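Local structure of phage-related conserved hypothetical protein, BB2244 (Bordetella bronchiseptica, 2BDV) at residues T44-V49 with S133-G138; T78-G83 with R186-L191; T92-V97 with R175-P180. The protein is of unknown function but belongs to the SRAP family and, like studied relatives, may crosslink covalently to abasic sites in single-stranded DNA. All coordinates share one frame; numbering follows the deposited sequence.

The three contacts illustrate how a compact α/β fold links distant parts of its chain: contact 3 touches both of the others, which do not touch each other. Contact 3, where strand 94-99 meets the end of helix 171-178, has its centre 9 Å from that of contact 1 and 13 Å from that of contact 2, whereas contacts 1 and 2 are 19 Å apart, centre to centre. Backbone pairing, probably hydrogen-bonded, ties contact 3 to contact 1 (S133 N to G93 O, 2.8 Å; M45 N to L96 O, 2.9 Å). Toward contact 2, the R186 NE to E176 OE2 salt bridge (2.7 Å) joins two successive helices, and L191 packs on the W177 ring.

Contact 1 of 3, residues T44-V49 with S133-G138; sequences TMHRLV and SAWRRG
The indole of W135 is met at its edge by L48 CD1, near the ring plane and 4.2 Å from CE3, while R137 N lies above one face, offset toward the rim. Here the turn after strand 43-46 of a two-stranded antiparallel sheet packs on the loop leaving strand 126-133, at the surface of the SRAP fold; that loop starts with an ST turn, in which S133 OG accepts from W135 N. The same L48 CD1 sits 3.8 Å above the centre of the H46 ring, and H46 CE1 itself approaches W135 CZ3 obliquely at 4.4 Å. Just beyond the strand, L48 N donates to H46 ND1 in a nearly straight bond (3.1 Å, 173°), although tilted from the ring plane. W135 NE1 is used elsewhere, donating to A139 O. With CG1 anti to the backbone N (chi1 -174°), V49 turns that methyl to R137 CG, 3.5 Å away, and leaves CG2 to come in obliquely on the benzo end of the indole, 3.8 Å from W135 CZ3. No direct hydrogen bond crosses the contact; one water instead donates to L48 O (3.1 Å) and accepts from R137 N (2.8 Å).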
loop_
_atom_site.group_PDB
_atom_site.type_symbol
_atom_site.label_atom_id
_atom_site.label_comp_id
_atom_site.label_asym_id
_atom_site.label_seq_id
_atom_site.Cartn_x
_atom_site.Cartn_y
_atom_site.Cartn_z
ATOM N N THR A 44 -2.481 4.565 -8.200
ATOM C CA THR A 44 -2.238 5.328 -6.977
ATOM C C THR A 44 -2.905 6.690 -7.136
ATOM O O THR A 44 -3.163 7.145 -8.253
ATOM C CB THR A 44 -0.717 5.584 -6.686
ATOM O OG1 THR A 44 -0.235 6.649 -7.513
ATOM C CG2 THR A 44 0.115 4.336 -6.943
HETATM N N MSE A 45 -3.188 7.329 -6.011
HETATM C CA MSE A 45 -3.783 8.655 -6.011
HETATM C C MSE A 45 -2.875 9.549 -5.182
HETATM O O MSE A 45 -2.381 9.132 -4.131
HETATM C CB MSE A 45 -5.197 8.603 -5.439
HETATM C CG MSE A 45 -6.122 7.766 -6.309
HETATM SE SE MSE A 45 -7.988 7.890 -5.853
HETATM C CE MSE A 45 -7.978 6.708 -4.351
ATOM N N HIS A 46 -2.644 10.768 -5.669
ATOM C CA HIS A 46 -1.750 11.708 -4.992
ATOM C C HIS A 46 -1.801 13.137 -5.536
ATOM O O HIS A 46 -2.484 13.427 -6.515
ATOM C CB HIS A 46 -0.311 11.207 -5.113
ATOM C CG HIS A 46 0.192 11.177 -6.524
ATOM N ND1 HIS A 46 0.433 12.321 -7.256
ATOM C CD2 HIS A 46 0.473 10.137 -7.348
ATOM C CE1 HIS A 46 0.842 11.988 -8.470
ATOM N NE2 HIS A 46 0.874 10.671 -8.550
ATOM N N ARG A 47 -1.042 14.013 -4.887
ATOM C CA ARG A 47 -0.940 15.412 -5.276
ATOM C C ARG A 47 0.544 15.785 -5.219
ATOM O O ARG A 47 0.924 16.821 -4.674
ATOM C CB ARG A 47 -1.756 16.278 -4.312
ATOM C CG ARG A 47 -3.198 15.817 -4.208
ATOM C CD ARG A 47 -3.983 16.630 -3.208
ATOM N NE ARG A 47 -4.087 18.038 -3.583
ATOM C CZ ARG A 47 -4.641 18.961 -2.805
ATOM N NH1 ARG A 47 -4.701 20.224 -3.199
ATOM N NH2 ARG A 47 -5.125 18.613 -1.618
ATOM N N LEU A 48 1.377 14.924 -5.798
ATOM C CA LEU A 48 2.824 15.121 -5.790
ATOM C C LEU A 48 3.346 16.208 -6.724
ATOM O O LEU A 48 4.403 16.789 -6.475
ATOM C CB LEU A 48 3.521 13.800 -6.121
ATOM C CG LEU A 48 3.186 12.652 -5.171
ATOM C CD1 LEU A 48 3.882 11.370 -5.631
ATOM C CD2 LEU A 48 3.598 13.027 -3.765
ATOM N N VAL A 49 2.617 16.472 -7.800
ATOM C CA VAL A 49 3.041 17.487 -8.749
ATOM C C VAL A 49 2.105 18.694 -8.759
ATOM O O VAL A 49 0.938 18.587 -9.148
ATOM C CB VAL A 49 3.128 16.905 -10.172
ATOM C CG1 VAL A 49 3.729 17.945 -11.126
ATOM C CG2 VAL A 49 3.972 15.624 -10.163
ATOM N N SER A 133 6.283 7.456 -1.684
ATOM C CA SER A 133 6.940 7.268 -2.964
ATOM C C SER A 133 8.098 8.236 -3.157
ATOM O O SER A 133 8.089 9.354 -2.637
ATOM C CB SER A 133 5.909 7.441 -4.089
ATOM O OG SER A 133 6.523 7.566 -5.358
ATOM N N ALA A 134 9.103 7.790 -3.896
ATOM C CA ALA A 134 10.257 8.615 -4.178
ATOM C C ALA A 134 10.130 9.161 -5.596
ATOM O O ALA A 134 11.062 9.760 -6.127
ATOM C CB ALA A 134 11.532 7.802 -4.041
ATOM N N TRP A 135 8.990 8.947 -6.235
ATOM C CA TRP A 135 8.858 9.483 -7.576
ATOM C C TRP A 135 8.483 10.959 -7.475
ATOM O O TRP A 135 7.828 11.381 -6.521
ATOM C CB TRP A 135 7.794 8.731 -8.372
ATOM C CG TRP A 135 7.609 9.298 -9.738
ATOM C CD1 TRP A 135 8.331 9.002 -10.858
ATOM C CD2 TRP A 135 6.646 10.281 -10.131
ATOM N NE1 TRP A 135 7.871 9.740 -11.929
ATOM C CE2 TRP A 135 6.834 10.532 -11.505
ATOM C CE3 TRP A 135 5.639 10.976 -9.451
ATOM C CZ2 TRP A 135 6.056 11.447 -12.214
ATOM C CZ3 TRP A 135 4.863 11.885 -10.150
ATOM C CH2 TRP A 135 5.073 12.113 -11.521
ATOM N N ARG A 136 8.932 11.744 -8.447
ATOM C CA ARG A 136 8.634 13.170 -8.505
ATOM C C ARG A 136 8.569 13.537 -9.985
ATOM O O ARG A 136 9.113 12.818 -10.824
ATOM C CB ARG A 136 9.728 13.986 -7.809
ATOM C CG ARG A 136 9.907 13.684 -6.328
ATOM C CD ARG A 136 8.787 14.240 -5.455
ATOM N NE ARG A 136 9.089 13.991 -4.045
ATOM C CZ ARG A 136 8.873 12.840 -3.415
ATOM N NH1 ARG A 136 8.327 11.814 -4.059
ATOM N NH2 ARG A 136 9.249 12.704 -2.147
ATOM N N ARG A 137 7.911 14.648 -10.303
ATOM C CA ARG A 137 7.758 15.099 -11.692
ATOM C C ARG A 137 9.074 15.110 -12.475
ATOM O O ARG A 137 10.074 15.660 -12.019
ATOM C CB ARG A 137 7.130 16.502 -11.726
ATOM C CG ARG A 137 6.503 16.902 -13.075
ATOM C CD ARG A 137 7.520 17.458 -14.075
ATOM N NE ARG A 137 7.976 18.805 -13.718
ATOM C CZ ARG A 137 8.920 19.482 -14.371
ATOM N NH1 ARG A 137 9.260 20.699 -13.966
ATOM N NH2 ARG A 137 9.529 18.948 -15.423
ATOM N N GLY A 138 9.055 14.500 -13.657
ATOM C CA GLY A 138 10.244 14.451 -14.489
ATOM C C GLY A 138 11.128 13.245 -14.224
ATOM O O GLY A 138 12.048 12.966 -14.994
HETATM O O HOH W 1 6.813 16.396 -8.366
#

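Contact 2 of 3, residues T78-G83 with R186-L191; sequences TIERHG and RAKEIL
A Schellman motif ends helix 76-80, and it is this capped terminus that packs against the side of helix 184-191. H82 adopts a positive phi (52°), G83 N bonds back to T78 O at 2.7 Å, and H82 N makes a weak bond to I79 O. Across this cap runs the side chain of K188, extended beyond CG. Its CE passes 3.4 Å from I79 O, one of the carbonyls at the helix end, and its NZ stops 3.1 Å from H82 CD2, approaching the imidazole obliquely; no hydrogen bond forms between the two segments. E80 runs past K188 in the opposite sense. Bent at chi2 (-53°), it folds its carboxylate toward the neighbouring helix, with OE1 against K188 CB at 3.5 Å. Deeper in, I79 CG2 meets L191 CD2 at 3.7 Å, the two side chains crossing at about a right angle. Both also touch V150 of strand 147-151, so the helix pair sits on the mixed sheet. E80 OE2 and K188 O are only 3.0 Å apart, two acceptors side by side. R192 NH1 makes a salt bridge to E80 OE1, which probably compensates the charge of the carboxylate. K188 NZ is 6.7 Å from E80 OE1 and makes no ion pair with it, while H82 NE2 lies 4.1 Å from the same NZ and would probably be repelled by it if the histidine were charged. The lysine charge lies near the carbonyl end of helix 76-80, where any attraction is probably diffuse.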
loop_
_atom_site.group_PDB
_atom_site.type_symbol
_atom_site.label_atom_id
_atom_site.label_comp_id
_atom_site.label_asym_id
_atom_site.label_seq_id
_atom_site.Cartn_x
_atom_site.Cartn_y
_atom_site.Cartn_z
ATOM N N THR A 78 9.303 3.266 12.087
ATOM C CA THR A 78 10.469 3.937 11.533
ATOM C C THR A 78 10.031 5.313 11.029
ATOM O O THR A 78 10.785 6.279 11.110
ATOM C CB THR A 78 11.103 3.125 10.389
ATOM O OG1 THR A 78 11.636 1.905 10.915
ATOM C CG2 THR A 78 12.231 3.912 9.732
ATOM N N ILE A 79 8.802 5.407 10.536
ATOM C CA ILE A 79 8.290 6.683 10.055
ATOM C C ILE A 79 8.030 7.604 11.253
ATOM O O ILE A 79 8.270 8.809 11.184
ATOM C CB ILE A 79 6.980 6.496 9.247
ATOM C CG1 ILE A 79 7.223 5.521 8.094
ATOM C CG2 ILE A 79 6.497 7.837 8.713
ATOM C CD1 ILE A 79 5.986 5.196 7.286
ATOM N N GLU A 80 7.549 7.027 12.352
ATOM C CA GLU A 80 7.272 7.795 13.564
ATOM C C GLU A 80 8.561 8.332 14.196
ATOM O O GLU A 80 8.624 9.494 14.601
ATOM C CB GLU A 80 6.534 6.929 14.593
ATOM C CG GLU A 80 5.134 6.495 14.186
ATOM C CD GLU A 80 4.267 7.665 13.763
ATOM O OE1 GLU A 80 4.284 8.698 14.462
ATOM O OE2 GLU A 80 3.559 7.548 12.740
ATOM N N ARG A 81 9.578 7.476 14.278
ATOM C CA ARG A 81 10.867 7.845 14.856
ATOM C C ARG A 81 11.665 8.655 13.834
ATOM O O ARG A 81 12.831 8.986 14.057
ATOM C CB ARG A 81 11.665 6.588 15.236
ATOM C CG ARG A 81 10.853 5.486 15.916
ATOM C CD ARG A 81 10.392 5.860 17.319
ATOM N NE ARG A 81 9.337 4.968 17.803
ATOM C CZ ARG A 81 8.900 4.929 19.059
ATOM N NH1 ARG A 81 9.431 5.729 19.976
ATOM N NH2 ARG A 81 7.924 4.097 19.397
ATOM N N HIS A 82 11.026 8.958 12.709
ATOM C CA HIS A 82 11.643 9.721 11.630
ATOM C C HIS A 82 12.976 9.096 11.234
ATOM O O HIS A 82 14.021 9.739 11.284
ATOM C CB HIS A 82 11.844 11.178 12.063
ATOM C CG HIS A 82 11.955 12.138 10.920
ATOM N ND1 HIS A 82 13.132 12.779 10.595
ATOM C CD2 HIS A 82 11.036 12.566 10.022
ATOM C CE1 HIS A 82 12.933 13.560 9.548
ATOM N NE2 HIS A 82 11.669 13.449 9.180
ATOM N N GLY A 83 12.926 7.829 10.839
ATOM C CA GLY A 83 14.137 7.135 10.446
ATOM C C GLY A 83 14.282 6.951 8.949
ATOM O O GLY A 83 13.360 7.229 8.180
ATOM N N ARG A 186 1.710 16.367 11.383
ATOM C CA ARG A 186 0.316 15.979 11.262
ATOM C C ARG A 186 0.225 14.644 10.530
ATOM O O ARG A 186 -0.620 13.810 10.846
ATOM C CB ARG A 186 -0.472 17.062 10.509
ATOM C CG ARG A 186 -1.935 16.708 10.224
ATOM C CD ARG A 186 -2.717 16.386 11.500
ATOM N NE ARG A 186 -3.975 15.692 11.215
ATOM C CZ ARG A 186 -4.642 14.963 12.105
ATOM N NH1 ARG A 186 -4.175 14.835 13.340
ATOM N NH2 ARG A 186 -5.761 14.343 11.761
ATOM N N ALA A 187 1.111 14.445 9.560
ATOM C CA ALA A 187 1.138 13.212 8.783
ATOM C C ALA A 187 1.431 12.012 9.673
ATOM O O ALA A 187 0.820 10.953 9.533
ATOM C CB ALA A 187 2.192 13.308 7.681
ATOM N N LYS A 188 2.374 12.172 10.589
ATOM C CA LYS A 188 2.716 11.074 11.475
ATOM C C LYS A 188 1.537 10.663 12.358
ATOM O O LYS A 188 1.305 9.476 12.563
ATOM C CB LYS A 188 3.942 11.452 12.303
ATOM C CG LYS A 188 5.214 11.451 11.467
ATOM C CD LYS A 188 6.350 12.153 12.170
ATOM C CE LYS A 188 7.592 12.183 11.306
ATOM N NZ LYS A 188 8.601 13.132 11.869
ATOM N N GLU A 189 0.785 11.634 12.866
ATOM C CA GLU A 189 -0.375 11.332 13.702
ATOM C C GLU A 189 -1.421 10.523 12.929
ATOM O O GLU A 189 -1.917 9.501 13.410
ATOM C CB GLU A 189 -1.024 12.625 14.214
ATOM C CG GLU A 189 -0.261 13.337 15.332
ATOM C CD GLU A 189 -0.906 14.655 15.730
ATOM O OE1 GLU A 189 -0.496 15.244 16.760
ATOM O OE2 GLU A 189 -1.823 15.108 15.004
ATOM N N ILE A 190 -1.752 10.994 11.730
ATOM C CA ILE A 190 -2.740 10.337 10.877
ATOM C C ILE A 190 -2.402 8.862 10.678
ATOM O O ILE A 190 -3.274 7.999 10.725
ATOM C CB ILE A 190 -2.808 11.021 9.492
ATOM C CG1 ILE A 190 -3.326 12.453 9.645
ATOM C CG2 ILE A 190 -3.728 10.239 8.556
ATOM C CD1 ILE A 190 -3.437 13.209 8.341
ATOM N N LEU A 191 -1.122 8.593 10.470
ATOM C CA LEU A 191 -0.646 7.249 10.230
ATOM C C LEU A 191 -1.089 6.200 11.238
ATOM O O LEU A 191 -1.225 5.031 10.887
ATOM C CB LEU A 191 0.871 7.265 10.133
ATOM C CG LEU A 191 1.438 6.581 8.895
ATOM C CD1 LEU A 191 0.575 6.840 7.661
ATOM C CD2 LEU A 191 2.846 7.082 8.693
#

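Contact 3 of 3, residues T92-V97 with R175-P180; sequences TGRILV and REWVDP
R94 lies across one face of the W177 indole, its aliphatic part doing the stacking while its guanidinium reaches past the ring, the two planes turned 61° apart. R94 CD sits over the six-membered ring, 3.5 Å from its centroid and 6° off the normal, a clear CH-pi contact; CB and CG continue the cover along the same indole. The charged end contributes little to it, for CZ is too far from the ring for more than a weak cation-pi attraction. A bend at chi3 (-61°) turns the guanidinium to the backbone at the end of helix 171-178. There R94 NE donates to W177 O over 2.7 Å, with the bond lying in the carbonyl plane and near the guanidinium plane. NH2 adds a weak bond to D179 O (3.1 Å), a carbonyl that also accepts from T182 OG1, and NH1 turns to I90 O. The tryptophan returns the grip with its edge: NE1 donates to I95 O at 3.0 Å, nearly in the indole plane but from above the carbonyl plane. Its CG is anti to the backbone N, which directs the ring from the helix to the strand. Beside it, the L96 and W177 side chains cross obliquely, with L96 CD2 3.7 Å from W177 CD1, and L96 CD1 reaches V178 CB at 4.2 Å. The contact thus joins strand 94-99, which also pairs with M45, to a helix end, with A187 and L191 of helix 184-191 further enclosing W177. Each segment sends a side-chain donor to a backbone carbonyl of the other, and a buried positive charge placed among carbonyls of the helix terminus and its following turn is probably stabilised by them, without a carboxylate in direct contact from either segment.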
loop_
_atom_site.group_PDB
_atom_site.type_symbol
_atom_site.label_atom_id
_atom_site.label_comp_id
_atom_site.label_asym_id
_atom_site.label_seq_id
_atom_site.Cartn_x
_atom_site.Cartn_y
_atom_site.Cartn_z
ATOM N N THR A 92 7.229 15.100 1.435
ATOM C CA THR A 92 6.817 15.355 0.054
ATOM C C THR A 92 6.485 14.148 -0.832
ATOM O O THR A 92 6.172 14.315 -2.010
ATOM C CB THR A 92 7.919 16.170 -0.647
ATOM O OG1 THR A 92 9.112 15.373 -0.760
ATOM C CG2 THR A 92 8.250 17.400 0.175
ATOM N N GLY A 93 6.549 12.941 -0.285
ATOM C CA GLY A 93 6.240 11.777 -1.095
ATOM C C GLY A 93 5.010 10.989 -0.669
ATOM O O GLY A 93 4.865 9.833 -1.051
ATOM N N ARG A 94 4.119 11.608 0.104
ATOM C CA ARG A 94 2.912 10.930 0.585
ATOM C C ARG A 94 1.879 10.648 -0.510
ATOM O O ARG A 94 1.419 11.557 -1.203
ATOM C CB ARG A 94 2.250 11.741 1.708
ATOM C CG ARG A 94 3.139 11.997 2.930
ATOM C CD ARG A 94 2.330 12.609 4.087
ATOM N NE ARG A 94 1.735 13.894 3.722
ATOM C CZ ARG A 94 2.292 15.078 3.959
ATOM N NH1 ARG A 94 3.468 15.158 4.576
ATOM N NH2 ARG A 94 1.677 16.178 3.566
ATOM N N ILE A 95 1.527 9.378 -0.660
ATOM C CA ILE A 95 0.546 8.964 -1.656
ATOM C C ILE A 95 -0.421 7.946 -1.055
ATOM O O ILE A 95 -0.232 7.464 0.063
ATOM C CB ILE A 95 1.222 8.293 -2.877
ATOM C CG1 ILE A 95 1.773 6.917 -2.484
ATOM C CG2 ILE A 95 2.358 9.169 -3.394
ATOM C CD1 ILE A 95 2.076 5.987 -3.670
ATOM N N LEU A 96 -1.452 7.624 -1.819
ATOM C CA LEU A 96 -2.427 6.639 -1.403
ATOM C C LEU A 96 -2.465 5.570 -2.488
ATOM O O LEU A 96 -2.325 5.871 -3.674
ATOM C CB LEU A 96 -3.811 7.276 -1.245
ATOM C CG LEU A 96 -3.885 8.337 -0.149
ATOM C CD1 LEU A 96 -5.080 9.241 -0.355
ATOM C CD2 LEU A 96 -3.948 7.638 1.210
ATOM N N VAL A 97 -2.623 4.317 -2.069
ATOM C CA VAL A 97 -2.718 3.200 -2.993
ATOM C C VAL A 97 -4.069 2.538 -2.773
ATOM O O VAL A 97 -4.276 1.843 -1.769
ATOM C CB VAL A 97 -1.632 2.133 -2.744
ATOM C CG1 VAL A 97 -1.826 0.979 -3.718
ATOM C CG2 VAL A 97 -0.243 2.732 -2.915
ATOM N N ARG A 175 -7.517 12.228 2.715
ATOM C CA ARG A 175 -7.386 13.499 2.011
ATOM C C ARG A 175 -6.328 14.342 2.689
ATOM O O ARG A 175 -5.512 14.970 2.028
ATOM C CB ARG A 175 -8.706 14.277 2.017
ATOM C CG ARG A 175 -9.803 13.622 1.224
ATOM C CD ARG A 175 -11.161 14.247 1.490
ATOM N NE ARG A 175 -12.187 13.272 1.138
ATOM C CZ ARG A 175 -13.193 12.921 1.924
ATOM N NH1 ARG A 175 -13.330 13.479 3.122
ATOM N NH2 ARG A 175 -14.039 11.983 1.521
ATOM N N GLU A 176 -6.343 14.366 4.015
ATOM C CA GLU A 176 -5.355 15.157 4.732
ATOM C C GLU A 176 -3.958 14.616 4.443
ATOM O O GLU A 176 -3.028 15.386 4.253
ATOM C CB GLU A 176 -5.624 15.112 6.224
ATOM C CG GLU A 176 -5.459 16.445 6.912
ATOM C CD GLU A 176 -5.747 16.329 8.388
ATOM O OE1 GLU A 176 -6.591 15.479 8.742
ATOM O OE2 GLU A 176 -5.145 17.076 9.188
ATOM N N TRP A 177 -3.823 13.292 4.399
ATOM C CA TRP A 177 -2.535 12.672 4.127
ATOM C C TRP A 177 -1.930 13.112 2.788
ATOM O O TRP A 177 -0.759 13.469 2.733
ATOM C CB TRP A 177 -2.677 11.142 4.180
ATOM C CG TRP A 177 -1.447 10.354 3.770
ATOM C CD1 TRP A 177 -1.239 9.723 2.571
ATOM C CD2 TRP A 177 -0.295 10.070 4.574
ATOM N NE1 TRP A 177 -0.034 9.058 2.583
ATOM C CE2 TRP A 177 0.569 9.258 3.796
ATOM C CE3 TRP A 177 0.095 10.422 5.875
ATOM C CZ2 TRP A 177 1.798 8.789 4.283
ATOM C CZ3 TRP A 177 1.315 9.956 6.356
ATOM C CH2 TRP A 177 2.153 9.149 5.558
ATOM N N VAL A 178 -2.726 13.119 1.718
ATOM C CA VAL A 178 -2.215 13.503 0.397
ATOM C C VAL A 178 -2.068 15.025 0.178
ATOM O O VAL A 178 -1.422 15.457 -0.779
ATOM C CB VAL A 178 -3.103 12.903 -0.740
ATOM C CG1 VAL A 178 -4.524 13.470 -0.658
ATOM C CG2 VAL A 178 -2.504 13.228 -2.107
ATOM N N ASP A 179 -2.659 15.820 1.071
ATOM C CA ASP A 179 -2.627 17.291 1.015
ATOM C C ASP A 179 -1.220 17.817 1.322
ATOM O O ASP A 179 -0.763 17.778 2.469
ATOM C CB ASP A 179 -3.640 17.863 2.026
ATOM C CG ASP A 179 -3.919 19.361 1.831
ATOM O OD1 ASP A 179 -5.000 19.816 2.273
ATOM O OD2 ASP A 179 -3.069 20.080 1.265
ATOM N N PRO A 180 -0.523 18.332 0.298
ATOM C CA PRO A 180 0.833 18.862 0.460
ATOM C C PRO A 180 0.953 19.929 1.555
ATOM O O PRO A 180 2.042 20.180 2.071
ATOM C CB PRO A 180 1.159 19.396 -0.934
ATOM C CG PRO A 180 -0.169 19.796 -1.467
ATOM C CD PRO A 180 -1.069 18.667 -1.029
#